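PDB 3U0J: type III effector HopU1 from Pseudomonas syringae pv. tomato, which probably transfers ADP-ribose from NAD+ to arginine residues of target proteins, acting as a type III effector against plant immunity. Local coordinates for residues D74-F77 / R78-P82. Residues are numbered along the deposited sequence; the frame is centred on the assembly and turned at random.
Sequences DKHF and RAEHP
Phe77 O collects the donors at the end of helix 75-80: His81 N reaches it at 2.9 Å, while Glu80 N and the ring nitrogen His81 ND1 add weaker bonds. His81 ND1 also lies 3.6 Å from Phe77 CE1, the two rings meeting obliquely with planes 39° apart. One residue back, His76 O accepts from Glu80 N at 3.0 Å and weakly from Ala79 N, so Glu80 N is shared between two carbonyls. This short surface helix is a worked example of end satisfaction: a side-chain cap at its N-terminus, and a carbonyl shared by several donors at its C-terminus. Asp74 is the N-cap: OD1 takes His76 N on its anti side at 3.0 Å and His76 ND1 through its syn lone pair at 2.8 Å, a histidine-carboxylate bond added to the cap. With CG beside its own backbone N (chi1 -53°), the imidazole of His76 swings back toward that carboxylate, and Lys75 CD lies over one ring face. Asp74 O receives Phe77 N and also a water, which in turn accepts from Arg78 N and from Arg78 NH1 at 3.0 Å, bridging the first turn where the direct backbone bond is not made. Beyond the water, Phe72 O accepts from Arg78 NH1 and Val87 O from Arg78 NH2. Phe77, its CG anti to the backbone N (chi1 -179°), is buried, its ring meeting Phe72 edge-to-face, touching the ring of Tyr84, and packing on Cys92 of helix 89-99.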
loop_
_atom_site.group_PDB
_atom_site.type_symbol
_atom_site.label_atom_id
_atom_site.label_comp_id
_atom_site.label_asym_id
_atom_site.label_seq_id
_atom_site.Cartn_x
_atom_site.Cartn_y
_atom_site.Cartn_z
ATOM N N ASP A 74 -12.604 19.126 -2.325
ATOM C CA ASP A 74 -13.755 19.590 -1.563
ATOM C C ASP A 74 -13.288 20.226 -0.269
ATOM O O ASP A 74 -12.589 19.609 0.517
ATOM C CB ASP A 74 -14.698 18.416 -1.275
ATOM C CG ASP A 74 -16.075 18.854 -0.756
ATOM O OD1 ASP A 74 -16.150 19.748 0.124
ATOM O OD2 ASP A 74 -17.087 18.263 -1.209
ATOM N N LYS A 75 -13.694 21.472 -0.073
ATOM C CA LYS A 75 -13.293 22.278 1.062
ATOM C C LYS A 75 -13.605 21.621 2.418
ATOM O O LYS A 75 -12.856 21.821 3.392
ATOM C CB LYS A 75 -13.893 23.680 0.906
ATOM C CG LYS A 75 -14.405 24.351 2.148
ATOM C CD LYS A 75 -15.916 24.150 2.319
ATOM C CE LYS A 75 -16.372 24.647 3.710
ATOM N NZ LYS A 75 -17.867 24.704 3.911
ATOM N N HIS A 76 -14.670 20.815 2.471
ATOM C CA HIS A 76 -15.039 20.062 3.689
ATOM C C HIS A 76 -14.092 18.914 4.018
ATOM O O HIS A 76 -14.069 18.446 5.149
ATOM C CB HIS A 76 -16.469 19.484 3.605
ATOM C CG HIS A 76 -17.518 20.502 3.276
ATOM N ND1 HIS A 76 -17.952 20.737 1.984
ATOM C CD2 HIS A 76 -18.211 21.357 4.067
ATOM C CE1 HIS A 76 -18.869 21.689 1.993
ATOM N NE2 HIS A 76 -19.044 22.084 3.243
ATOM N N PHE A 77 -13.331 18.439 3.035
ATOM C CA PHE A 77 -12.500 17.269 3.263
ATOM C C PHE A 77 -11.392 17.530 4.274
ATOM O O PHE A 77 -11.217 16.772 5.216
ATOM C CB PHE A 77 -11.909 16.727 1.968
ATOM C CG PHE A 77 -11.071 15.499 2.176
ATOM C CD1 PHE A 77 -11.668 14.289 2.494
ATOM C CD2 PHE A 77 -9.680 15.563 2.091
ATOM C CE1 PHE A 77 -10.899 13.154 2.706
ATOM C CE2 PHE A 77 -8.898 14.428 2.306
ATOM C CZ PHE A 77 -9.512 13.222 2.613
ATOM N N ARG A 78 -10.650 18.605 4.079
ATOM C CA ARG A 78 -9.577 18.946 4.999
ATOM C C ARG A 78 -10.109 19.512 6.323
ATOM O O ARG A 78 -9.389 19.596 7.326
ATOM C CB ARG A 78 -8.578 19.897 4.315
ATOM C CG ARG A 78 -7.555 19.145 3.447
ATOM C CD ARG A 78 -6.931 19.962 2.308
ATOM N NE ARG A 78 -6.312 19.068 1.338
ATOM C CZ ARG A 78 -7.014 18.310 0.500
ATOM N NH1 ARG A 78 -8.336 18.372 0.531
ATOM N NH2 ARG A 78 -6.416 17.492 -0.367
ATOM N N ALA A 79 -11.379 19.899 6.329
ATOM C CA ALA A 79 -12.013 20.341 7.564
ATOM C C ALA A 79 -12.409 19.142 8.447
ATOM O O ALA A 79 -12.434 19.247 9.670
ATOM C CB ALA A 79 -13.211 21.209 7.262
ATOM N N GLU A 80 -12.698 18.002 7.821
ATOM C CA GLU A 80 -13.070 16.795 8.548
ATOM C C GLU A 80 -11.830 15.982 8.823
ATOM O O GLU A 80 -11.791 15.183 9.746
ATOM C CB GLU A 80 -14.103 15.974 7.758
ATOM C CG GLU A 80 -15.496 16.623 7.763
ATOM C CD GLU A 80 -16.363 16.351 6.521
ATOM O OE1 GLU A 80 -17.078 17.298 6.113
ATOM O OE2 GLU A 80 -16.350 15.217 5.972
ATOM N N HIS A 81 -10.802 16.192 8.016
ATOM C CA HIS A 81 -9.588 15.399 8.141
ATOM C C HIS A 81 -8.377 16.302 8.086
ATOM O O HIS A 81 -7.643 16.285 7.112
ATOM C CB HIS A 81 -9.503 14.379 7.017
ATOM C CG HIS A 81 -10.636 13.411 7.003
ATOM N ND1 HIS A 81 -11.728 13.558 6.177
ATOM C CD2 HIS A 81 -10.856 12.285 7.722
ATOM C CE1 HIS A 81 -12.577 12.568 6.389
ATOM N NE2 HIS A 81 -12.068 11.777 7.317
ATOM N N PRO A 82 -8.167 17.102 9.134
ATOM C CA PRO A 82 -7.055 18.061 9.092
ATOM C C PRO A 82 -5.653 17.486 8.850
ATOM O O PRO A 82 -4.806 18.293 8.500
ATOM C CB PRO A 82 -7.141 18.757 10.450
ATOM C CG PRO A 82 -8.601 18.657 10.803
ATOM C CD PRO A 82 -9.060 17.328 10.284
HETATM O O HOH W 1 -10.247 20.206 1.837
#